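Side-chain contacts in endoglucanase (Ganoderma lucidum, PDB 5D8Z), which probably hydrolyses internal beta-1,4-glucosidic bonds of cellulose and related glucans, as a family 5 glycoside hydrolase with the fold of a TIM barrel: residues V234-D239 and D255-P260; T203-F208 and A259-W264; A272-T277 and C290-Y295. All coordinates share one frame; numbering follows the deposited sequence.

Contact 1: V234-D239 and D255-P260. With BGC (beta-D-glucopyranose), chain C.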
ATOM      1  N   VAL A 234       6.840  -1.718  -3.384  1.00 42.22           N
ATOM      2  CA  VAL A 234       7.296  -0.624  -4.237  1.00 38.93           C
ATOM      3  C   VAL A 234       6.137   0.131  -4.860  1.00 36.14           C
ATOM      4  O   VAL A 234       5.025  -0.384  -4.985  1.00 31.81           O
ATOM      5  CB  VAL A 234       8.292  -1.097  -5.322  1.00 41.10           C
ATOM      6  CG1 VAL A 234       9.411  -1.913  -4.694  1.00 42.92           C
ATOM      7  CG2 VAL A 234       7.600  -1.940  -6.374  1.00 43.83           C
ATOM      8  N   HIS A 235       6.444   1.369  -5.239  1.00 36.18           N
ATOM      9  CA  HIS A 235       5.497   2.328  -5.763  1.00 34.63           C
ATOM     10  C   HIS A 235       6.116   2.973  -7.012  1.00 35.23           C
ATOM     11  O   HIS A 235       7.339   3.120  -7.091  1.00 33.32           O
ATOM     12  CB  HIS A 235       5.253   3.391  -4.711  1.00 35.24           C
ATOM     13  CG  HIS A 235       4.477   2.920  -3.516  1.00 36.96           C
ATOM     14  ND1 HIS A 235       3.937   3.797  -2.603  1.00 36.25           N
ATOM     15  CD2 HIS A 235       4.117   1.684  -3.100  1.00 38.68           C
ATOM     16  CE1 HIS A 235       3.301   3.123  -1.666  1.00 37.49           C
ATOM     17  NE2 HIS A 235       3.386   1.836  -1.949  1.00 38.70           N
ATOM     18  N   LYS A 236       5.266   3.335  -7.978  1.00 36.81           N
ATOM     19  CA  LYS A 236       5.689   3.901  -9.273  1.00 38.98           C
ATOM     20  C   LYS A 236       4.539   4.554 -10.040  1.00 43.43           C
ATOM     21  O   LYS A 236       3.499   3.913 -10.337  1.00 39.32           O
ATOM     22  CB  LYS A 236       6.288   2.825 -10.173  1.00 40.03           C
ATOM     23  CG  LYS A 236       7.755   3.036 -10.466  1.00 43.63           C
ATOM     24  CD  LYS A 236       7.953   4.175 -11.435  1.00 43.90           C
ATOM     25  CE  LYS A 236       9.062   5.118 -11.020  1.00 43.61           C
ATOM     26  NZ  LYS A 236       9.018   6.310 -11.921  1.00 44.76           N
ATOM     27  N   TYR A 237       4.749   5.819 -10.397  1.00 44.01           N
ATOM     28  CA  TYR A 237       3.740   6.609 -11.093  1.00 42.80           C
ATOM     29  C   TYR A 237       4.246   6.878 -12.491  1.00 45.50           C
ATOM     30  O   TYR A 237       5.405   6.628 -12.760  1.00 51.80           O
ATOM     31  CB  TYR A 237       3.488   7.893 -10.320  1.00 40.38           C
ATOM     32  CG  TYR A 237       2.708   7.616  -9.061  1.00 41.53           C
ATOM     33  CD1 TYR A 237       1.327   7.473  -9.106  1.00 41.17           C
ATOM     34  CD2 TYR A 237       3.337   7.460  -7.838  1.00 39.93           C
ATOM     35  CE1 TYR A 237       0.593   7.239  -7.970  1.00 41.77           C
ATOM     36  CE2 TYR A 237       2.603   7.199  -6.701  1.00 39.95           C
ATOM     37  CZ  TYR A 237       1.236   7.091  -6.777  1.00 41.18           C
ATOM     38  OH  TYR A 237       0.492   6.826  -5.663  1.00 43.74           O
ATOM     39  N   LEU A 238       3.393   7.386 -13.375  1.00 47.52           N
ATOM     40  CA  LEU A 238       3.731   7.459 -14.789  1.00 47.33           C
ATOM     41  C   LEU A 238       4.024   8.869 -15.299  1.00 51.89           C
ATOM     42  O   LEU A 238       4.095   9.093 -16.509  1.00 51.16           O
ATOM     43  CB  LEU A 238       2.616   6.797 -15.611  1.00 48.90           C
ATOM     44  CG  LEU A 238       2.648   5.251 -15.572  1.00 49.27           C
ATOM     45  CD1 LEU A 238       2.060   4.717 -14.275  1.00 53.61           C
ATOM     46  CD2 LEU A 238       1.936   4.587 -16.742  1.00 49.17           C
ATOM     47  N   ASP A 239       4.221   9.820 -14.389  1.00 57.30           N
ATOM     48  CA  ASP A 239       4.426  11.214 -14.790  1.00 61.83           C
ATOM     49  C   ASP A 239       5.898  11.540 -14.706  1.00 62.65           C
ATOM     50  O   ASP A 239       6.656  10.762 -14.132  1.00 60.31           O
ATOM     51  CB  ASP A 239       3.580  12.184 -13.962  1.00 66.52           C
ATOM     52  CG  ASP A 239       3.704  11.966 -12.470  1.00 68.82           C
ATOM     53  OD1 ASP A 239       3.870  10.808 -12.035  1.00 76.78           O
ATOM     54  OD2 ASP A 239       3.590  12.959 -11.718  1.00 73.98           O
ATOM     55  N   ASP A 255      11.702   0.308 -19.004  1.00 54.84           N
ATOM     56  CA  ASP A 255      13.136   0.488 -19.258  1.00 61.05           C
ATOM     57  C   ASP A 255      13.924   0.873 -18.016  1.00 64.88           C
ATOM     58  O   ASP A 255      14.984   0.301 -17.750  1.00 61.04           O
ATOM     59  CB  ASP A 255      13.371   1.565 -20.324  1.00 69.18           C
ATOM     60  CG  ASP A 255      13.175   1.052 -21.754  1.00 74.33           C
ATOM     61  OD1 ASP A 255      12.749  -0.107 -21.924  1.00 69.52           O
ATOM     62  OD2 ASP A 255      13.457   1.824 -22.709  1.00 78.82           O
ATOM     63  N   ASN A 256      13.408   1.848 -17.261  1.00 71.23           N
ATOM     64  CA  ASN A 256      14.138   2.420 -16.117  1.00 67.62           C
ATOM     65  C   ASN A 256      13.793   1.841 -14.745  1.00 62.05           C
ATOM     66  O   ASN A 256      14.511   2.110 -13.774  1.00 56.31           O
ATOM     67  CB  ASN A 256      13.957   3.934 -16.100  1.00 71.55           C
ATOM     68  CG  ASN A 256      14.537   4.604 -17.337  1.00 80.31           C
ATOM     69  OD1 ASN A 256      15.004   3.933 -18.269  1.00 85.39           O
ATOM     70  ND2 ASN A 256      14.511   5.936 -17.353  1.00 83.99           N
ATOM     71  N   ALA A 257      12.728   1.033 -14.670  1.00 54.50           N
ATOM     72  CA  ALA A 257      12.239   0.543 -13.395  1.00 47.99           C
ATOM     73  C   ALA A 257      11.916  -0.939 -13.351  1.00 46.66           C
ATOM     74  O   ALA A 257      12.562  -1.673 -12.625  1.00 46.68           O
ATOM     75  CB  ALA A 257      11.038   1.350 -12.985  1.00 47.94           C
ATOM     76  N   TRP A 258      10.930  -1.396 -14.113  1.00 48.48           N
ATOM     77  CA  TRP A 258      10.473  -2.775 -13.948  1.00 47.50           C
ATOM     78  C   TRP A 258      11.422  -3.791 -14.532  1.00 45.92           C
ATOM     79  O   TRP A 258      11.536  -4.885 -13.994  1.00 45.89           O
ATOM     80  CB  TRP A 258       9.084  -2.997 -14.525  1.00 47.91           C
ATOM     81  CG  TRP A 258       8.132  -2.031 -14.048  1.00 46.17           C
ATOM     82  CD1 TRP A 258       7.559  -1.064 -14.771  1.00 48.31           C
ATOM     83  CD2 TRP A 258       7.646  -1.885 -12.710  1.00 48.07           C
ATOM     84  NE1 TRP A 258       6.715  -0.324 -13.992  1.00 49.68           N
ATOM     85  CE2 TRP A 258       6.753  -0.805 -12.712  1.00 48.52           C
ATOM     86  CE3 TRP A 258       7.875  -2.564 -11.511  1.00 46.14           C
ATOM     87  CZ2 TRP A 258       6.093  -0.377 -11.565  1.00 45.12           C
ATOM     88  CZ3 TRP A 258       7.211  -2.147 -10.378  1.00 44.51           C
ATOM     89  CH2 TRP A 258       6.325  -1.064 -10.413  1.00 44.68           C
ATOM     90  N   ALA A 259      12.086  -3.458 -15.633  1.00 47.23           N
ATOM     91  CA  ALA A 259      13.087  -4.387 -16.202  1.00 48.30           C
ATOM     92  C   ALA A 259      14.238  -4.605 -15.234  1.00 48.87           C
ATOM     93  O   ALA A 259      14.401  -5.744 -14.768  1.00 48.09           O
ATOM     94  CB  ALA A 259      13.608  -3.910 -17.553  1.00 50.68           C
ATOM     95  N   PRO A 260      15.011  -3.526 -14.887  1.00 46.87           N
ATOM     96  CA  PRO A 260      16.134  -3.719 -13.951  1.00 46.66           C
ATOM     97  C   PRO A 260      15.661  -4.381 -12.681  1.00 44.80           C
ATOM     98  O   PRO A 260      16.318  -5.281 -12.130  1.00 45.50           O
ATOM     99  CB  PRO A 260      16.606  -2.292 -13.649  1.00 44.42           C
ATOM    100  CG  PRO A 260      16.163  -1.498 -14.814  1.00 44.49           C
ATOM    101  CD  PRO A 260      14.834  -2.095 -15.180  1.00 46.89           C
TER
HETATM  102  C2  BGC C   2       4.289  13.003  -3.518  1.00 80.07           C
HETATM  103  C3  BGC C   2       3.267  11.944  -3.047  1.00 82.25           C
HETATM  104  C4  BGC C   2       3.402  10.622  -3.781  1.00 76.48           C
HETATM  105  C5  BGC C   2       4.878  10.175  -3.835  1.00 74.28           C
HETATM  106  C6  BGC C   2       5.067   8.996  -4.786  1.00 72.61           C
HETATM  107  C1  BGC C   2       5.739  12.488  -3.719  1.00 84.47           C
HETATM  108  O2  BGC C   2       4.295  14.059  -2.552  1.00 64.47           O
HETATM  109  O3  BGC C   2       1.900  12.354  -3.259  1.00 88.65           O
HETATM  110  O4  BGC C   2       2.478   9.703  -3.151  1.00 68.78           O
HETATM  111  O5  BGC C   2       5.768  11.191  -4.327  1.00 82.82           O
HETATM  112  O6  BGC C   2       5.903   9.334  -5.899  1.00 64.45           O

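Contact 2: T203-F208 and A259-W264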
ATOM      1  N   THR A 203       9.767   4.604  -1.678  1.00 36.41           N
ATOM      2  CA  THR A 203       9.855   3.265  -2.296  1.00 41.14           C
ATOM      3  C   THR A 203       9.742   3.312  -3.793  1.00 39.93           C
ATOM      4  O   THR A 203       9.107   2.458  -4.404  1.00 36.73           O
ATOM      5  CB  THR A 203       8.750   2.263  -1.843  1.00 47.19           C
ATOM      6  OG1 THR A 203       7.542   2.953  -1.482  1.00 59.67           O
ATOM      7  CG2 THR A 203       9.203   1.421  -0.716  1.00 46.11           C
ATOM      8  N   SER A 204      10.335   4.309  -4.410  1.00 42.23           N
ATOM      9  CA  SER A 204      10.336   4.315  -5.847  1.00 43.96           C
ATOM     10  C   SER A 204      10.922   2.973  -6.295  1.00 42.70           C
ATOM     11  O   SER A 204      11.929   2.510  -5.746  1.00 47.80           O
ATOM     12  CB  SER A 204      11.158   5.478  -6.360  1.00 46.94           C
ATOM     13  OG  SER A 204      11.481   5.311  -7.716  1.00 54.38           O
ATOM     14  N   ALA A 205      10.257   2.345  -7.253  1.00 40.58           N
ATOM     15  CA  ALA A 205      10.751   1.124  -7.893  1.00 42.20           C
ATOM     16  C   ALA A 205      12.010   1.339  -8.732  1.00 41.02           C
ATOM     17  O   ALA A 205      12.750   0.402  -8.984  1.00 39.39           O
ATOM     18  CB  ALA A 205       9.672   0.537  -8.789  1.00 43.17           C
ATOM     19  N   GLU A 206      12.213   2.562  -9.200  1.00 42.16           N
ATOM     20  CA  GLU A 206      13.356   2.906 -10.033  1.00 44.43           C
ATOM     21  C   GLU A 206      14.664   2.903  -9.259  1.00 45.24           C
ATOM     22  O   GLU A 206      15.690   2.527  -9.785  1.00 44.24           O
ATOM     23  CB  GLU A 206      13.132   4.277 -10.645  1.00 46.32           C
ATOM     24  CG  GLU A 206      14.220   4.771 -11.571  1.00 50.77           C
ATOM     25  CD  GLU A 206      13.642   5.580 -12.721  1.00 60.98           C
ATOM     26  OE1 GLU A 206      12.619   5.132 -13.301  1.00 72.22           O
ATOM     27  OE2 GLU A 206      14.192   6.654 -13.060  1.00 59.07           O
ATOM     28  N   THR A 207      14.640   3.334  -8.009  1.00 48.73           N
ATOM     29  CA  THR A 207      15.873   3.423  -7.221  1.00 48.62           C
ATOM     30  C   THR A 207      15.971   2.326  -6.184  1.00 44.56           C
ATOM     31  O   THR A 207      16.930   2.296  -5.434  1.00 45.10           O
ATOM     32  CB  THR A 207      15.915   4.743  -6.457  1.00 49.44           C
ATOM     33  OG1 THR A 207      14.773   4.784  -5.580  1.00 58.76           O
ATOM     34  CG2 THR A 207      15.869   5.905  -7.432  1.00 47.33           C
ATOM     35  N   PHE A 208      14.984   1.441  -6.130  1.00 39.87           N
ATOM     36  CA  PHE A 208      14.917   0.464  -5.065  1.00 40.49           C
ATOM     37  C   PHE A 208      16.176  -0.350  -4.857  1.00 42.77           C
ATOM     38  O   PHE A 208      16.523  -0.647  -3.722  1.00 48.96           O
ATOM     39  CB  PHE A 208      13.772  -0.507  -5.291  1.00 40.81           C
ATOM     40  CG  PHE A 208      13.449  -1.338  -4.080  1.00 40.07           C
ATOM     41  CD1 PHE A 208      12.701  -0.804  -3.052  1.00 38.01           C
ATOM     42  CD2 PHE A 208      13.906  -2.645  -3.969  1.00 40.95           C
ATOM     43  CE1 PHE A 208      12.413  -1.550  -1.931  1.00 40.68           C
ATOM     44  CE2 PHE A 208      13.611  -3.405  -2.855  1.00 42.72           C
ATOM     45  CZ  PHE A 208      12.859  -2.859  -1.831  1.00 42.21           C
ATOM     46  N   ALA A 259      12.086  -3.458 -15.633  1.00 47.23           N
ATOM     47  CA  ALA A 259      13.087  -4.387 -16.202  1.00 48.30           C
ATOM     48  C   ALA A 259      14.238  -4.605 -15.234  1.00 48.87           C
ATOM     49  O   ALA A 259      14.401  -5.744 -14.768  1.00 48.09           O
ATOM     50  CB  ALA A 259      13.608  -3.910 -17.553  1.00 50.68           C
ATOM     51  N   PRO A 260      15.011  -3.526 -14.887  1.00 46.87           N
ATOM     52  CA  PRO A 260      16.134  -3.719 -13.951  1.00 46.66           C
ATOM     53  C   PRO A 260      15.661  -4.381 -12.681  1.00 44.80           C
ATOM     54  O   PRO A 260      16.318  -5.281 -12.130  1.00 45.50           O
ATOM     55  CB  PRO A 260      16.606  -2.292 -13.649  1.00 44.42           C
ATOM     56  CG  PRO A 260      16.163  -1.498 -14.814  1.00 44.49           C
ATOM     57  CD  PRO A 260      14.834  -2.095 -15.180  1.00 46.89           C
ATOM     58  N   LEU A 261      14.498  -3.968 -12.230  1.00 41.34           N
ATOM     59  CA  LEU A 261      14.047  -4.505 -10.984  1.00 46.07           C
ATOM     60  C   LEU A 261      13.874  -6.025 -11.044  1.00 45.20           C
ATOM     61  O   LEU A 261      14.403  -6.738 -10.194  1.00 46.32           O
ATOM     62  CB  LEU A 261      12.775  -3.806 -10.521  1.00 47.68           C
ATOM     63  CG  LEU A 261      12.344  -4.353  -9.169  1.00 47.59           C
ATOM     64  CD1 LEU A 261      13.468  -4.211  -8.150  1.00 49.53           C
ATOM     65  CD2 LEU A 261      11.090  -3.651  -8.732  1.00 48.01           C
ATOM     66  N   ALA A 262      13.168  -6.509 -12.056  1.00 45.26           N
ATOM     67  CA  ALA A 262      12.945  -7.955 -12.228  1.00 49.78           C
ATOM     68  C   ALA A 262      14.236  -8.753 -12.347  1.00 48.93           C
ATOM     69  O   ALA A 262      14.351  -9.839 -11.779  1.00 44.13           O
ATOM     70  CB  ALA A 262      12.078  -8.221 -13.447  1.00 50.51           C
ATOM     71  N   GLU A 263      15.200  -8.224 -13.096  1.00 52.76           N
ATOM     72  CA  GLU A 263      16.486  -8.896 -13.230  1.00 53.87           C
ATOM     73  C   GLU A 263      17.000  -9.115 -11.848  1.00 53.60           C
ATOM     74  O   GLU A 263      17.258 -10.257 -11.464  1.00 60.62           O
ATOM     75  CB  GLU A 263      17.489  -8.058 -13.990  1.00 58.48           C
ATOM     76  CG  GLU A 263      17.273  -8.032 -15.483  1.00 66.91           C
ATOM     77  CD  GLU A 263      18.095  -6.934 -16.137  1.00 82.50           C
ATOM     78  OE1 GLU A 263      18.944  -6.335 -15.432  1.00 84.70           O
ATOM     79  OE2 GLU A 263      17.886  -6.663 -17.347  1.00 94.31           O
ATOM     80  N   TRP A 264      17.107  -8.025 -11.085  1.00 50.35           N
ATOM     81  CA  TRP A 264      17.602  -8.118  -9.716  1.00 45.35           C
ATOM     82  C   TRP A 264      16.758  -9.103  -8.905  1.00 39.91           C
ATOM     83  O   TRP A 264      17.276 -10.004  -8.267  1.00 38.14           O
ATOM     84  CB  TRP A 264      17.657  -6.738  -9.024  1.00 45.35           C
ATOM     85  CG  TRP A 264      18.420  -6.836  -7.749  1.00 43.22           C
ATOM     86  CD1 TRP A 264      19.762  -6.639  -7.590  1.00 46.09           C
ATOM     87  CD2 TRP A 264      17.921  -7.250  -6.473  1.00 39.26           C
ATOM     88  NE1 TRP A 264      20.124  -6.884  -6.287  1.00 44.45           N
ATOM     89  CE2 TRP A 264      19.014  -7.278  -5.585  1.00 41.17           C
ATOM     90  CE3 TRP A 264      16.661  -7.599  -5.995  1.00 40.28           C
ATOM     91  CZ2 TRP A 264      18.882  -7.629  -4.238  1.00 39.98           C
ATOM     92  CZ3 TRP A 264      16.525  -7.955  -4.649  1.00 40.42           C
ATOM     93  CH2 TRP A 264      17.629  -7.965  -3.790  1.00 40.00           C
TER

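Contact 3: A272-T277 and C290-Y295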
ATOM      1  N   ALA A 272       8.629  -8.777  -5.421  1.00 44.78           N
ATOM      2  CA  ALA A 272       8.069  -7.463  -5.033  1.00 42.73           C
ATOM      3  C   ALA A 272       6.598  -7.301  -5.393  1.00 40.78           C
ATOM      4  O   ALA A 272       6.043  -8.060  -6.160  1.00 37.07           O
ATOM      5  CB  ALA A 272       8.866  -6.348  -5.659  1.00 42.63           C
ATOM      6  N   PHE A 273       6.001  -6.262  -4.832  1.00 46.17           N
ATOM      7  CA  PHE A 273       4.558  -5.983  -4.910  1.00 45.88           C
ATOM      8  C   PHE A 273       4.381  -4.476  -5.088  1.00 46.00           C
ATOM      9  O   PHE A 273       4.800  -3.687  -4.247  1.00 49.65           O
ATOM     10  CB  PHE A 273       3.901  -6.419  -3.603  1.00 44.53           C
ATOM     11  CG  PHE A 273       2.402  -6.546  -3.651  1.00 42.49           C
ATOM     12  CD1 PHE A 273       1.765  -7.393  -2.746  1.00 39.59           C
ATOM     13  CD2 PHE A 273       1.615  -5.843  -4.570  1.00 43.16           C
ATOM     14  CE1 PHE A 273       0.387  -7.535  -2.755  1.00 40.01           C
ATOM     15  CE2 PHE A 273       0.228  -5.982  -4.570  1.00 38.86           C
ATOM     16  CZ  PHE A 273      -0.382  -6.822  -3.666  1.00 37.92           C
ATOM     17  N   ASN A 274       3.753  -4.088  -6.180  1.00 46.81           N
ATOM     18  CA  ASN A 274       3.557  -2.695  -6.483  1.00 44.67           C
ATOM     19  C   ASN A 274       2.280  -2.154  -5.871  1.00 43.93           C
ATOM     20  O   ASN A 274       1.217  -2.235  -6.484  1.00 44.73           O
ATOM     21  CB  ASN A 274       3.511  -2.487  -7.983  1.00 42.95           C
ATOM     22  CG  ASN A 274       3.391  -1.049  -8.322  1.00 42.12           C
ATOM     23  OD1 ASN A 274       3.688  -0.188  -7.484  1.00 41.23           O
ATOM     24  ND2 ASN A 274       2.944  -0.761  -9.528  1.00 41.31           N
ATOM     25  N   THR A 275       2.384  -1.574  -4.681  1.00 40.29           N
ATOM     26  CA  THR A 275       1.198  -1.217  -3.914  1.00 39.24           C
ATOM     27  C   THR A 275       0.635   0.176  -4.211  1.00 39.01           C
ATOM     28  O   THR A 275      -0.380   0.562  -3.670  1.00 39.95           O
ATOM     29  CB  THR A 275       1.501  -1.331  -2.420  1.00 38.75           C
ATOM     30  OG1 THR A 275       2.799  -0.775  -2.166  1.00 37.51           O
ATOM     31  CG2 THR A 275       1.475  -2.770  -1.998  1.00 36.86           C
ATOM     32  N   GLU A 276       1.297   0.936  -5.056  1.00 40.42           N
ATOM     33  CA  GLU A 276       0.775   2.223  -5.468  1.00 42.93           C
ATOM     34  C   GLU A 276       1.208   2.519  -6.909  1.00 41.95           C
ATOM     35  O   GLU A 276       2.397   2.489  -7.234  1.00 38.17           O
ATOM     36  CB  GLU A 276       1.265   3.332  -4.531  1.00 44.22           C
ATOM     37  CG  GLU A 276       0.214   3.882  -3.579  1.00 47.76           C
ATOM     38  CD  GLU A 276       0.717   5.051  -2.726  1.00 53.05           C
ATOM     39  OE1 GLU A 276       1.211   6.063  -3.286  1.00 58.10           O
ATOM     40  OE2 GLU A 276       0.614   4.969  -1.475  1.00 58.59           O
ATOM     41  N   THR A 277       0.226   2.793  -7.759  1.00 39.92           N
ATOM     42  CA  THR A 277       0.476   3.316  -9.107  1.00 39.08           C
ATOM     43  C   THR A 277      -0.816   3.881  -9.678  1.00 36.95           C
ATOM     44  O   THR A 277      -1.908   3.533  -9.237  1.00 36.03           O
ATOM     45  CB  THR A 277       1.034   2.243 -10.109  1.00 39.49           C
ATOM     46  OG1 THR A 277       1.412   2.876 -11.355  1.00 40.31           O
ATOM     47  CG2 THR A 277       0.014   1.139 -10.403  1.00 34.45           C
ATOM     48  N   CYS A 290      -1.303   0.466 -19.844  1.00 54.73           N
ATOM     49  CA  CYS A 290      -1.600  -0.879 -20.340  1.00 57.14           C
ATOM     50  C   CYS A 290      -0.306  -1.594 -20.664  1.00 53.05           C
ATOM     51  O   CYS A 290      -0.171  -2.819 -20.434  1.00 46.91           O
ATOM     52  CB  CYS A 290      -2.536  -0.836 -21.545  1.00 61.55           C
ATOM     53  SG  CYS A 290      -4.296  -0.923 -21.085  1.00 78.85           S
ATOM     54  N   GLN A 291       0.648  -0.803 -21.149  1.00 51.32           N
ATOM     55  CA  GLN A 291       1.995  -1.286 -21.378  1.00 56.93           C
ATOM     56  C   GLN A 291       2.607  -1.795 -20.059  1.00 56.81           C
ATOM     57  O   GLN A 291       3.003  -2.970 -19.975  1.00 63.51           O
ATOM     58  CB  GLN A 291       2.863  -0.220 -22.082  1.00 57.37           C
ATOM     59  CG  GLN A 291       2.418   0.020 -23.529  1.00 55.58           C
ATOM     60  CD  GLN A 291       3.178   1.124 -24.273  1.00 57.98           C
ATOM     61  OE1 GLN A 291       3.884   1.972 -23.697  1.00 52.04           O
ATOM     62  NE2 GLN A 291       3.032   1.102 -25.583  1.00 59.22           N
ATOM     63  N   GLN A 292       2.627  -0.951 -19.027  1.00 50.49           N
ATOM     64  CA  GLN A 292       3.182  -1.346 -17.715  1.00 47.11           C
ATOM     65  C   GLN A 292       2.520  -2.585 -17.108  1.00 43.45           C
ATOM     66  O   GLN A 292       3.189  -3.390 -16.471  1.00 42.58           O
ATOM     67  CB  GLN A 292       3.094  -0.185 -16.717  1.00 47.02           C
ATOM     68  CG  GLN A 292       3.466  -0.546 -15.274  1.00 47.96           C
ATOM     69  CD  GLN A 292       3.433   0.648 -14.323  1.00 47.23           C
ATOM     70  OE1 GLN A 292       2.480   0.817 -13.574  1.00 54.28           O
ATOM     71  NE2 GLN A 292       4.460   1.478 -14.362  1.00 42.01           N
ATOM     72  N   VAL A 293       1.214  -2.728 -17.298  1.00 42.93           N
ATOM     73  CA  VAL A 293       0.458  -3.829 -16.706  1.00 42.56           C
ATOM     74  C   VAL A 293       0.682  -5.111 -17.493  1.00 47.53           C
ATOM     75  O   VAL A 293       0.732  -6.208 -16.909  1.00 42.45           O
ATOM     76  CB  VAL A 293      -1.048  -3.510 -16.661  1.00 42.19           C
ATOM     77  CG1 VAL A 293      -1.862  -4.714 -16.200  1.00 38.98           C
ATOM     78  CG2 VAL A 293      -1.305  -2.318 -15.737  1.00 46.21           C
ATOM     79  N   ALA A 294       0.809  -4.970 -18.818  1.00 51.99           N
ATOM     80  CA  ALA A 294       1.141  -6.104 -19.685  1.00 49.44           C
ATOM     81  C   ALA A 294       2.501  -6.688 -19.288  1.00 47.62           C
ATOM     82  O   ALA A 294       2.632  -7.902 -19.059  1.00 50.50           O
ATOM     83  CB  ALA A 294       1.135  -5.664 -21.138  1.00 49.05           C
ATOM     84  N   TYR A 295       3.499  -5.813 -19.178  1.00 47.44           N
ATOM     85  CA  TYR A 295       4.835  -6.189 -18.655  1.00 47.61           C
ATOM     86  C   TYR A 295       4.797  -6.835 -17.269  1.00 46.94           C
ATOM     87  O   TYR A 295       5.398  -7.885 -17.042  1.00 45.47           O
ATOM     88  CB  TYR A 295       5.770  -4.988 -18.592  1.00 46.53           C
ATOM     89  CG  TYR A 295       7.184  -5.399 -18.258  1.00 53.97           C
ATOM     90  CD1 TYR A 295       8.123  -5.663 -19.271  1.00 54.69           C
ATOM     91  CD2 TYR A 295       7.597  -5.536 -16.933  1.00 55.20           C
ATOM     92  CE1 TYR A 295       9.413  -6.055 -18.966  1.00 53.81           C
ATOM     93  CE2 TYR A 295       8.884  -5.935 -16.623  1.00 56.82           C
ATOM     94  CZ  TYR A 295       9.789  -6.200 -17.643  1.00 57.63           C
ATOM     95  OH  TYR A 295      11.066  -6.586 -17.318  1.00 56.23           O
TER

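Contact 1: V234-D239 and D255-P260
Val234 and Trp258 join the sixth strand of a TIM barrel to the helix that follows it, the first half of the beta-alpha-beta unit made by strand 230-235, helix 254-267 and strand 272-277. The methyl CG2 of Val234 reaches the rim of the indole near its plane, 4.0 Å from Trp258 CZ3; a branched residue suits a strand and offers the ring a compact apolar group. His235 points its side chain to the other side of the strand, into the barrel, where ND1 is hydrogen-bonded to Glu164. Lys236 turns back toward the helix and touches with its aliphatic root: CB lies 3.5 Å from Trp258 CZ2, at an angle to the ring. Bends at chi2 (-73°) and chi3 (135°) then carry the chain past Ala257, whose small CB leaves room for it, and deliver NZ to the hydrogen bond with Asn253 OD1. A lysine thus lends methylenes to the buried indole while its charge finds a polar mate beyond it. Tyr237 again faces away from the helix, toward the bound glycan, and its OH is hydrogen-bonded to Glu276 OE1. A leucine here is likely to leave Glu276 without this hydroxyl and the glucose without its flat aromatic neighbour. On the sugar side, Tyr237 CE2 approaches C6 of the glucose to 3.6 Å, meeting the hydroxymethyl arm obliquely.

Contact 2: T203-F208 and A259-W264
Ala205 and Leu261 mark the nearest approach of the two backbones, their CA atoms 7.2 Å apart, where the loop 203-208 passes one turn of helix 254-267. The side chains that meet here are all apolar and come from three buried residues. Leu261 points at the loop and spreads its fork between two partners: CD2 stands 4.4 Å from Ala205 CB, and CD1 stands 4.5 Å from Phe208 CD2, slanting toward the ring. With its CG swung opposite the backbone N (chi1 -178°), the leucine extends from the helix far enough to reach both. An alanine suits this place, Ala205, because its single methyl lets the loop pass close to the helix, whereas the broad ring of Phe208 fills the space beside the other branch. That ring also meets Phe232 of the sixth strand and touches Ala214 of helix 213-218. The loop is shaped locally by Ser204, whose OG accepts from Glu206 N at 3.2 Å with an N-H...O angle of 138°, an ST turn that closes the backbone just where Ala205 approaches. On the helix side, Pro260 brings no N-H of its own, and the helix kinks there; its carbonyl O accepts the next helical bond, from Trp264 N at 3.0 Å. It is the packing of a TIM barrel in which the loop after the fifth strand, just beyond Trp202 of the glycan pocket, lies against the helix that follows the sixth.

Contact 3: A272-T277 and C290-Y295
Thr277 and Gln292 meet between strand 272-277 and helix 283-298, and it is the length of the glutamine that spans the distance, since their CA atoms stay 10.2 Å apart. The polar side of the contact lies at the amide end. Gln292 leaves the helix with CG trans to its backbone N (chi1 172°) and runs on extended, bringing the amide up to the threonine hydroxyl; the atom modelled as Gln292 OE1 is 3.2 Å from Thr277 OG1, although the amide's orientation is uncertain. The clearer bond of that hydroxyl goes to the backbone O of Lys236, which ties the seventh strand to the segment leaving the sixth. Threonine fits such a place because its short stem carries a hydroxyl that serves the Lys236 carbonyl. Leu238 packs against both Thr277 and Gln292. Asn274, three residues earlier, also points toward the helix but stands at the margin of the contact. Within the strand, Thr275 CG2 sits 4.0 Å above one face of the Phe273 ring, offset to its rim, on the barrel side rather than the helix side. Charge is likewise kept on that inner side: Glu276 OE2 forms a salt bridge with Arg76, and the bound glycan touches this glutamate. In the helix, Cys290 is in a disulfide with Cys340, and Ala294 N bonds Cys290 O at 2.9 Å. Here a parallel strand of the closed eight-stranded TIM barrel turns Asn274 and Thr277 to the covering helix 283-298 and Glu276 to the glycan. The end of this seventh strand in family 5 enzymes usually bears the nucleophilic glutamate; Glu276 is consistent with that place.

In the fold
The three contacts form one continuous patch of the barrel wall. Contacts 1 and 2, with centres about 7 Å apart, share helix 254-267, and the segments 234-239 and 203-208 are joined by backbone bonds: His235 N to Thr203 O and Ala205 N to His235 O, each 3.0 Å. Lys236 CG further packs on Ala205 CB at 3.6 Å. Contact 3 follows in series on the neighbouring strand, its centre about 8 Å from that of contact 1 and 12 Å from that of contact 2. Toward the glycan, Tyr237 of contact 1 and Glu276 of contact 3 line the same pocket, whereas the side chain of Ala205 in contact 2 stays about 10 Å from a bound glucose.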